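Long-range contacts in iron transport multicopper oxidase FET3 (Saccharomyces cerevisiae, PDB 1ZPU), which oxidises ferrous to ferric iron with four copper ions, reducing dioxygen to water, so that the permease FTR1 can carry the iron into the yeast cell: residues Gln402-Asp407 and Glu431-Arg436; Val99-Tyr104 and Arg235-Val240; Thr79-Ala84 and Leu497-Ser502. All blocks are in the same frame, centred on the assembly; numbering follows the deposited sequence.

Contact 1 of 3, residues Gln402-Asp407 and Glu431-Arg436; sequences QTIQRD and EYPMRR
Q402 and P433 meet at the point where strand 401-406 receives the outermost strand of its sheet, 434-436. Followed outward, the Q402 side chain first sets CB against P433 CB at 3.8 Å; CG then lies 4.0 Å from R435 CG, and the methylenes of the two residues run alongside each other. CD passes P433 CG, and OE1 comes within 3.7 Å of that same P433 CG. With CG anti to the carbonyl carbon (chi1 -56°) and the chain extended beyond it, the amide is carried past the proline, where OE1 accepts a hydrogen bond from the backbone N of Y311. Glutamine suits this buried place because its methylenes pack while its amide finds a polar partner. R435 likewise lends its aliphatic part to Q402 and hands its NH1 to the carbonyl of E306.

The pairing is the antiparallel edge of a cupredoxin-like sheet in the third plastocyanin-like domain. Its backbone link runs from T403 N to M434 O, 2.9 Å and nearly straight at 165°, and the CA of Q402 makes a CH...O contact with the same M434 oxygen. On the other face of the sheet M434 lies alongside T403, curled at its second and third torsions; an unbranched, flexible methionine can fold SD and CE against the threonine hydroxyl, and L439 touches both residues. P433, with no N-H to give, offers only carbon here: its CB packs against T403 O, and its CG meets I404 CG2 at 3.9 Å. I404 and the next residue, Q405, both face V448 of strand 446-452, a classic beta bulge.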
loop_
_atom_site.group_PDB
_atom_site.type_symbol
_atom_site.label_atom_id
_atom_site.label_comp_id
_atom_site.label_asym_id
_atom_site.label_seq_id
_atom_site.Cartn_x
_atom_site.Cartn_y
_atom_site.Cartn_z
ATOM N N GLN A 402 -2.410 -10.420 11.711
ATOM C CA GLN A 402 -1.761 -11.731 11.797
ATOM C C GLN A 402 -2.068 -12.536 10.540
ATOM O O GLN A 402 -3.235 -12.714 10.183
ATOM C CB GLN A 402 -2.239 -12.521 13.027
ATOM C CG GLN A 402 -2.058 -11.793 14.347
ATOM C CD GLN A 402 -2.263 -12.677 15.572
ATOM O OE1 GLN A 402 -2.991 -13.671 15.529
ATOM N NE2 GLN A 402 -1.628 -12.298 16.691
ATOM N N THR A 403 -1.027 -13.021 9.871
ATOM C CA THR A 403 -1.191 -13.876 8.707
ATOM C C THR A 403 -1.204 -15.315 9.165
ATOM O O THR A 403 -0.160 -15.865 9.528
ATOM C CB THR A 403 -0.030 -13.704 7.719
ATOM O OG1 THR A 403 0.124 -12.318 7.387
ATOM C CG2 THR A 403 -0.299 -14.485 6.452
ATOM N N ILE A 404 -2.376 -15.935 9.148
ATOM C CA ILE A 404 -2.506 -17.296 9.685
ATOM C C ILE A 404 -2.587 -18.393 8.610
ATOM O O ILE A 404 -2.266 -19.555 8.878
ATOM C CB ILE A 404 -3.661 -17.414 10.698
ATOM C CG1 ILE A 404 -5.006 -17.265 10.004
ATOM C CG2 ILE A 404 -3.514 -16.367 11.796
ATOM C CD1 ILE A 404 -6.128 -17.827 10.799
ATOM N N GLN A 405 -3.024 -18.023 7.405
ATOM C CA GLN A 405 -2.912 -18.894 6.221
ATOM C C GLN A 405 -2.721 -18.083 4.950
ATOM O O GLN A 405 -3.359 -17.048 4.761
ATOM C CB GLN A 405 -4.120 -19.831 6.054
ATOM C CG GLN A 405 -4.104 -20.592 4.715
ATOM C CD GLN A 405 -5.013 -21.812 4.671
ATOM O OE1 GLN A 405 -4.914 -22.719 5.507
ATOM N NE2 GLN A 405 -5.882 -21.853 3.669
ATOM N N ARG A 406 -1.827 -18.562 4.091
ATOM C CA ARG A 406 -1.662 -18.023 2.758
ATOM C C ARG A 406 -1.283 -19.160 1.815
ATOM O O ARG A 406 -0.105 -19.503 1.675
ATOM C CB ARG A 406 -0.589 -16.942 2.739
ATOM C CG ARG A 406 -0.425 -16.337 1.360
ATOM C CD ARG A 406 1.019 -16.299 0.980
ATOM N NE ARG A 406 1.458 -14.927 0.956
ATOM C CZ ARG A 406 2.653 -14.503 1.337
ATOM N NH1 ARG A 406 3.557 -15.362 1.793
ATOM N NH2 ARG A 406 2.929 -13.192 1.261
ATOM N N ASP A 407 -2.290 -19.730 1.161
ATOM C CA ASP A 407 -2.131 -20.975 0.408
ATOM C C ASP A 407 -1.188 -20.826 -0.806
ATOM O O ASP A 407 -0.865 -19.706 -1.217
ATOM C CB ASP A 407 -3.520 -21.513 0.016
ATOM C CG ASP A 407 -3.562 -23.032 -0.122
ATOM O OD1 ASP A 407 -2.514 -23.704 -0.015
ATOM O OD2 ASP A 407 -4.670 -23.566 -0.350
ATOM N N GLU A 431 1.318 -20.968 15.666
ATOM C CA GLU A 431 1.087 -20.559 17.048
ATOM C C GLU A 431 1.370 -19.073 17.260
ATOM O O GLU A 431 0.645 -18.395 17.995
ATOM C CB GLU A 431 1.956 -21.379 17.983
ATOM C CG GLU A 431 1.477 -22.804 18.187
ATOM C CD GLU A 431 2.301 -23.539 19.226
ATOM O OE1 GLU A 431 3.483 -23.172 19.432
ATOM O OE2 GLU A 431 1.767 -24.485 19.841
ATOM N N TYR A 432 2.425 -18.580 16.609
ATOM C CA TYR A 432 2.824 -17.183 16.693
ATOM C C TYR A 432 2.943 -16.592 15.282
ATOM O O TYR A 432 4.046 -16.522 14.721
ATOM C CB TYR A 432 4.150 -17.051 17.444
ATOM C CG TYR A 432 4.069 -17.499 18.879
ATOM C CD1 TYR A 432 4.462 -18.784 19.250
ATOM C CD2 TYR A 432 3.581 -16.644 19.863
ATOM C CE1 TYR A 432 4.373 -19.205 20.568
ATOM C CE2 TYR A 432 3.489 -17.052 21.184
ATOM C CZ TYR A 432 3.887 -18.332 21.530
ATOM O OH TYR A 432 3.799 -18.736 22.843
ATOM N N PRO A 433 1.804 -16.147 14.707
ATOM C CA PRO A 433 1.749 -15.768 13.302
ATOM C C PRO A 433 2.582 -14.548 13.000
ATOM O O PRO A 433 2.800 -13.708 13.873
ATOM C CB PRO A 433 0.272 -15.420 13.085
ATOM C CG PRO A 433 -0.447 -16.014 14.227
ATOM C CD PRO A 433 0.502 -15.950 15.362
ATOM N N MET A 434 3.031 -14.462 11.754
ATOM C CA MET A 434 3.686 -13.278 11.240
ATOM C C MET A 434 2.682 -12.126 11.251
ATOM O O MET A 434 1.472 -12.357 11.227
ATOM C CB MET A 434 4.198 -13.573 9.828
ATOM C CG MET A 434 4.699 -12.384 9.057
ATOM S SD MET A 434 3.387 -11.612 8.087
ATOM C CE MET A 434 3.415 -12.541 6.560
ATOM N N ARG A 435 3.186 -10.896 11.305
ATOM C CA ARG A 435 2.354 -9.701 11.268
ATOM C C ARG A 435 2.904 -8.681 10.269
ATOM O O ARG A 435 4.123 -8.450 10.215
ATOM C CB ARG A 435 2.279 -9.074 12.655
ATOM C CG ARG A 435 1.045 -9.429 13.438
ATOM C CD ARG A 435 1.384 -9.775 14.877
ATOM N NE ARG A 435 2.226 -8.776 15.529
ATOM C CZ ARG A 435 3.185 -9.080 16.396
ATOM N NH1 ARG A 435 3.421 -10.350 16.700
ATOM N NH2 ARG A 435 3.911 -8.122 16.953
ATOM N N ARG A 436 2.004 -8.078 9.487
ATOM C CA ARG A 436 2.353 -6.993 8.583
ATOM C C ARG A 436 1.099 -6.257 8.119
ATOM O O ARG A 436 -0.005 -6.588 8.565
ATOM C CB ARG A 436 3.170 -7.508 7.398
ATOM C CG ARG A 436 2.482 -8.507 6.444
ATOM C CD ARG A 436 3.476 -9.023 5.392
ATOM N NE ARG A 436 4.373 -7.949 4.982
ATOM C CZ ARG A 436 5.509 -8.104 4.321
ATOM N NH1 ARG A 436 5.928 -9.307 3.968
ATOM N NH2 ARG A 436 6.230 -7.042 4.004
#

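Contact 2 of 3, residues Val99-Tyr104 and Arg235-Val240; sequences VGTYWY and RYTVLV
A junction between the first two plastocyanin-like domains is made here, where strand 100-105 of one comes up to strand 235-241 of the other. The strand segments run roughly antiparallel, but their axes come no closer than 7.9 Å. No backbone pairing forms, and the side chains of R235 and T237 reach across, R235 to the backbone oxygen of T101 and T237 to its hydroxyl. R235 carries most of the join. Its NE donates to T101 O at 3.0 Å, with an N-H...O angle of 165°; the oxygen lies close to the guanidinium plane, while the donor is tilted 34° from the carbonyl plane. NH2 adds a weak bond to the same oxygen and forms a salt bridge with D437, a residue that follows directly on R436. The chain can reach this oxygen because it bends at its second and third torsions, which also brings CD to 3.9 Å from W103 CD1. A lysine in its place would probably lose the paired hold on T101 O and D437, since a single ammonium can hardly serve both from this bent path.

The threonines complete the join: T101 OG1 and T237 OG1 are hydrogen-bonded at 3.1 Å, with either able to donate. Both are beta-branched, suited to strands, and each puts its hydroxyl beside its backbone N, anti to the carbonyl carbon. Y102 starts away from strand 235-241, yet its CD2 still lies 3.4 Å from R235 NH2, an oblique approach. Within its own segment its OH bonds V99 O, 2.8 Å away, which steadies the ring beside the arginine. W103 meanwhile stacks on H62 and meets H105, two ligands of a type 3 copper. The arrangement is that of an interdomain seam in a three-domain multicopper oxidase, close beside the trinuclear copper cluster.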
loop_
_atom_site.group_PDB
_atom_site.type_symbol
_atom_site.label_atom_id
_atom_site.label_comp_id
_atom_site.label_asym_id
_atom_site.label_seq_id
_atom_site.Cartn_x
_atom_site.Cartn_y
_atom_site.Cartn_z
ATOM N N VAL A 99 6.618 2.153 14.882
ATOM C CA VAL A 99 8.058 2.272 14.810
ATOM C C VAL A 99 8.522 1.626 13.510
ATOM O O VAL A 99 7.921 0.654 13.047
ATOM C CB VAL A 99 8.714 1.612 16.038
ATOM C CG1 VAL A 99 10.108 1.062 15.720
ATOM C CG2 VAL A 99 8.810 2.607 17.142
ATOM N N GLY A 100 9.568 2.174 12.902
ATOM C CA GLY A 100 10.206 1.502 11.785
ATOM C C GLY A 100 10.011 2.170 10.450
ATOM O O GLY A 100 9.983 3.402 10.357
ATOM N N THR A 101 9.878 1.349 9.411
ATOM C CA THR A 101 9.893 1.848 8.040
ATOM C C THR A 101 8.500 1.987 7.443
ATOM O O THR A 101 7.764 1.005 7.325
ATOM C CB THR A 101 10.797 0.972 7.141
ATOM O OG1 THR A 101 12.038 0.718 7.830
ATOM C CG2 THR A 101 11.072 1.677 5.805
ATOM N N TYR A 102 8.139 3.220 7.086
ATOM C CA TYR A 102 6.852 3.475 6.440
ATOM C C TYR A 102 7.050 4.364 5.230
ATOM O O TYR A 102 8.166 4.750 4.914
ATOM C CB TYR A 102 5.850 4.094 7.433
ATOM C CG TYR A 102 5.677 3.252 8.667
ATOM C CD1 TYR A 102 6.613 3.297 9.694
ATOM C CD2 TYR A 102 4.611 2.385 8.787
ATOM C CE1 TYR A 102 6.486 2.518 10.801
ATOM C CE2 TYR A 102 4.467 1.594 9.902
ATOM C CZ TYR A 102 5.414 1.661 10.903
ATOM O OH TYR A 102 5.289 0.876 12.020
ATOM N N TRP A 103 5.963 4.669 4.541
ATOM C CA TRP A 103 5.989 5.640 3.463
ATOM C C TRP A 103 4.664 6.379 3.337
ATOM O O TRP A 103 3.642 5.990 3.919
ATOM C CB TRP A 103 6.376 4.998 2.127
ATOM C CG TRP A 103 5.449 3.919 1.601
ATOM C CD1 TRP A 103 5.121 2.759 2.223
ATOM C CD2 TRP A 103 4.800 3.881 0.320
ATOM N NE1 TRP A 103 4.282 2.019 1.438
ATOM C CE2 TRP A 103 4.069 2.681 0.260
ATOM C CE3 TRP A 103 4.759 4.749 -0.774
ATOM C CZ2 TRP A 103 3.300 2.323 -0.845
ATOM C CZ3 TRP A 103 3.999 4.393 -1.879
ATOM C CH2 TRP A 103 3.279 3.191 -1.907
ATOM N N TYR A 104 4.696 7.467 2.584
ATOM C CA TYR A 104 3.504 8.222 2.322
ATOM C C TYR A 104 3.294 8.328 0.823
ATOM O O TYR A 104 4.250 8.424 0.056
ATOM C CB TYR A 104 3.627 9.598 2.959
ATOM C CG TYR A 104 4.622 10.524 2.310
ATOM C CD1 TYR A 104 4.231 11.377 1.285
ATOM C CD2 TYR A 104 5.946 10.576 2.745
ATOM C CE1 TYR A 104 5.132 12.244 0.699
ATOM C CE2 TYR A 104 6.865 11.446 2.158
ATOM C CZ TYR A 104 6.447 12.279 1.134
ATOM O OH TYR A 104 7.332 13.161 0.545
ATOM N N ARG A 235 7.554 -3.307 2.912
ATOM C CA ARG A 235 8.896 -2.905 3.287
ATOM C C ARG A 235 9.605 -4.097 3.893
ATOM O O ARG A 235 9.068 -4.742 4.793
ATOM C CB ARG A 235 8.837 -1.781 4.323
ATOM C CG ARG A 235 8.299 -0.478 3.805
ATOM C CD ARG A 235 6.773 -0.437 3.784
ATOM N NE ARG A 235 6.221 -0.205 5.114
ATOM C CZ ARG A 235 5.042 -0.647 5.542
ATOM N NH1 ARG A 235 4.264 -1.368 4.752
ATOM N NH2 ARG A 235 4.650 -0.386 6.783
ATOM N N TYR A 236 10.794 -4.414 3.391
ATOM C CA TYR A 236 11.693 -5.316 4.103
ATOM C C TYR A 236 12.871 -4.485 4.518
ATOM O O TYR A 236 13.482 -3.831 3.688
ATOM C CB TYR A 236 12.168 -6.506 3.249
ATOM C CG TYR A 236 11.125 -7.560 2.951
ATOM C CD1 TYR A 236 11.213 -8.848 3.483
ATOM C CD2 TYR A 236 10.044 -7.265 2.120
ATOM C CE1 TYR A 236 10.219 -9.813 3.194
ATOM C CE2 TYR A 236 9.066 -8.199 1.824
ATOM C CZ TYR A 236 9.148 -9.462 2.356
ATOM O OH TYR A 236 8.142 -10.329 2.017
ATOM N N THR A 237 13.165 -4.481 5.810
ATOM C CA THR A 237 14.406 -3.907 6.318
ATOM C C THR A 237 15.394 -5.040 6.595
ATOM O O THR A 237 15.057 -6.061 7.203
ATOM C CB THR A 237 14.187 -3.073 7.587
ATOM O OG1 THR A 237 13.197 -2.068 7.338
ATOM C CG2 THR A 237 15.485 -2.409 8.012
ATOM N N VAL A 238 16.625 -4.827 6.156
ATOM C CA VAL A 238 17.580 -5.897 5.975
ATOM C C VAL A 238 18.961 -5.427 6.433
ATOM O O VAL A 238 19.375 -4.287 6.154
ATOM C CB VAL A 238 17.558 -6.304 4.468
ATOM C CG1 VAL A 238 18.930 -6.535 3.904
ATOM C CG2 VAL A 238 16.634 -7.494 4.237
ATOM N N LEU A 239 19.652 -6.288 7.174
ATOM C CA LEU A 239 21.046 -6.068 7.514
ATOM C C LEU A 239 21.919 -6.646 6.405
ATOM O O LEU A 239 21.656 -7.748 5.922
ATOM C CB LEU A 239 21.384 -6.759 8.845
ATOM C CG LEU A 239 20.884 -6.223 10.191
ATOM C CD1 LEU A 239 21.027 -7.284 11.255
ATOM C CD2 LEU A 239 21.632 -4.976 10.609
ATOM N N VAL A 240 22.948 -5.898 6.009
ATOM C CA VAL A 240 23.914 -6.343 5.009
ATOM C C VAL A 240 25.305 -6.037 5.530
ATOM O O VAL A 240 25.603 -4.887 5.865
ATOM C CB VAL A 240 23.697 -5.635 3.649
ATOM C CG1 VAL A 240 24.846 -5.909 2.703
ATOM C CG2 VAL A 240 22.390 -6.089 3.013
#

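Contact 3 of 3, residues Thr79-Ala84 and Leu497-Ser502; sequences TQCPIA and LEVCQS
C81 and C500 are joined by a disulfide, SG to SG 2.1 Å, which ties the loop between strands 60-62 and 88-94 to helix 494-502, more than four hundred residues further along the chain. Around this bond the contact is tight. C81 points its CB toward the helix, and its SG, placed between the backbone N and the carbonyl carbon (chi1 55°), meets C500 SG. V499, one residue before C500, fills the angle beside the bridge: its CG1, anti to the backbone N, sits 3.7 Å from P82 O and 4.3 Å from I83 CG1, with C81 SG at a similar distance. Valine suits the place as a short, branched apolar side chain that reaches the loop with one methyl, and M89 of strand 88-94 touches both V499 and I83 from within the domain.

Toward S502 the fit slackens. A84 offers only a methyl group, 4.0 Å from S502 O, and S502 lies exposed to solvent, its hydroxyl hydrogen-bonded to S87 rather than to the loop segment. A small alanine and a polar serine suit such a margin, where little apolar surface has to be hidden. P82 also touches a sugar of an attached glycan. The whole is a long-range disulfide in the extracellular, glycosylated part of a membrane-bound multicopper oxidase, joining the last helix, 494-502, to the first plastocyanin-like domain.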
loop_
_atom_site.group_PDB
_atom_site.type_symbol
_atom_site.label_atom_id
_atom_site.label_comp_id
_atom_site.label_asym_id
_atom_site.label_seq_id
_atom_site.Cartn_x
_atom_site.Cartn_y
_atom_site.Cartn_z
ATOM N N THR A 79 -12.179 8.989 4.801
ATOM C CA THR A 79 -11.531 9.643 5.913
ATOM C C THR A 79 -11.611 11.159 5.801
ATOM O O THR A 79 -11.525 11.882 6.796
ATOM C CB THR A 79 -10.074 9.141 5.943
ATOM O OG1 THR A 79 -9.982 8.053 6.870
ATOM C CG2 THR A 79 -9.067 10.242 6.291
ATOM N N GLN A 80 -11.791 11.625 4.571
ATOM C CA GLN A 80 -11.781 13.040 4.237
ATOM C C GLN A 80 -12.459 13.179 2.891
ATOM O O GLN A 80 -12.659 12.188 2.199
ATOM C CB GLN A 80 -10.347 13.520 4.074
ATOM C CG GLN A 80 -9.651 12.870 2.882
ATOM C CD GLN A 80 -8.239 13.333 2.691
ATOM O OE1 GLN A 80 -7.355 13.063 3.511
ATOM N NE2 GLN A 80 -8.006 14.026 1.590
ATOM N N CYS A 81 -12.809 14.401 2.512
ATOM C CA CYS A 81 -13.191 14.654 1.131
ATOM C C CYS A 81 -11.913 15.082 0.389
ATOM O O CYS A 81 -10.926 15.429 1.041
ATOM C CB CYS A 81 -14.319 15.679 1.057
ATOM S SG CYS A 81 -13.926 17.200 1.877
ATOM N N PRO A 82 -11.904 15.014 -0.964
ATOM C CA PRO A 82 -10.685 15.285 -1.737
ATOM C C PRO A 82 -10.228 16.733 -1.641
ATOM O O PRO A 82 -11.070 17.630 -1.482
ATOM C CB PRO A 82 -11.122 15.005 -3.181
ATOM C CG PRO A 82 -12.342 14.179 -3.077
ATOM C CD PRO A 82 -13.029 14.680 -1.856
ATOM N N ILE A 83 -8.917 16.957 -1.743
ATOM C CA ILE A 83 -8.378 18.311 -1.728
ATOM C C ILE A 83 -8.498 18.948 -3.105
ATOM O O ILE A 83 -7.839 18.528 -4.053
ATOM C CB ILE A 83 -6.910 18.384 -1.264
ATOM C CG1 ILE A 83 -6.723 17.684 0.073
ATOM C CG2 ILE A 83 -6.449 19.835 -1.146
ATOM C CD1 ILE A 83 -5.315 17.180 0.278
ATOM N N ALA A 84 -9.344 19.970 -3.193
ATOM C CA ALA A 84 -9.580 20.696 -4.438
ATOM C C ALA A 84 -8.409 21.612 -4.789
ATOM O O ALA A 84 -7.704 22.079 -3.895
ATOM C CB ALA A 84 -10.862 21.509 -4.329
ATOM N N LEU A 497 -13.128 20.681 7.497
ATOM C CA LEU A 497 -14.430 21.168 7.061
ATOM C C LEU A 497 -14.253 22.208 5.947
ATOM O O LEU A 497 -14.998 22.217 4.966
ATOM C CB LEU A 497 -15.209 21.753 8.256
ATOM C CG LEU A 497 -16.144 20.920 9.164
ATOM C CD1 LEU A 497 -15.973 19.400 9.061
ATOM C CD2 LEU A 497 -16.030 21.379 10.622
ATOM N N GLU A 498 -13.246 23.062 6.107
ATOM C CA GLU A 498 -12.890 24.068 5.113
ATOM C C GLU A 498 -12.534 23.431 3.755
ATOM O O GLU A 498 -12.952 23.945 2.711
ATOM C CB GLU A 498 -11.748 24.930 5.664
ATOM C CG GLU A 498 -10.954 25.737 4.644
ATOM C CD GLU A 498 -11.590 27.072 4.308
ATOM O OE1 GLU A 498 -12.495 27.541 5.052
ATOM O OE2 GLU A 498 -11.161 27.656 3.289
ATOM N N VAL A 499 -11.775 22.327 3.788
ATOM C CA VAL A 499 -11.438 21.537 2.593
ATOM C C VAL A 499 -12.701 21.061 1.886
ATOM O O VAL A 499 -12.820 21.189 0.667
ATOM C CB VAL A 499 -10.577 20.270 2.940
ATOM C CG1 VAL A 499 -10.299 19.424 1.698
ATOM C CG2 VAL A 499 -9.272 20.647 3.584
ATOM N N CYS A 500 -13.628 20.502 2.664
ATOM C CA CYS A 500 -14.900 19.994 2.150
ATOM C C CYS A 500 -15.764 21.045 1.480
ATOM O O CYS A 500 -16.216 20.824 0.366
ATOM C CB CYS A 500 -15.688 19.286 3.246
ATOM S SG CYS A 500 -15.392 17.520 3.300
ATOM N N GLN A 501 -15.989 22.178 2.148
ATOM C CA GLN A 501 -16.789 23.270 1.570
ATOM C C GLN A 501 -16.155 23.780 0.283
ATOM O O GLN A 501 -16.856 24.065 -0.687
ATOM C CB GLN A 501 -16.943 24.449 2.537
ATOM C CG GLN A 501 -17.746 24.165 3.774
ATOM C CD GLN A 501 -17.320 25.051 4.921
ATOM O OE1 GLN A 501 -16.197 24.937 5.419
ATOM N NE2 GLN A 501 -18.215 25.952 5.348
ATOM N N SER A 502 -14.830 23.898 0.297
ATOM C CA SER A 502 -14.067 24.391 -0.834
ATOM C C SER A 502 -14.163 23.420 -2.010
ATOM O O SER A 502 -13.963 23.798 -3.165
ATOM C CB SER A 502 -12.607 24.548 -0.402
ATOM O OG SER A 502 -11.930 25.535 -1.155
#

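Overall arrangement
Along the chain contact 2 closes before contact 1 opens, and both fall inside the long loop that contact 3 closes between the first domain and helix 494-502. Contact 1 lies within the third plastocyanin-like domain, contact 2 joins the first to the second, and contact 3 returns from near the end of the chain to the first. The centres of contacts 1 and 2 are 19 Å apart, and the two touch where R436 meets Y236, probably through a hydrogen bond. Contact 3 sits about 37 Å from contact 1, centre to centre, across the middle of the molecule. Contacts 2 and 3 thus join separate parts of the chain, while contact 1 completes a sheet edge that adjoins the second domain.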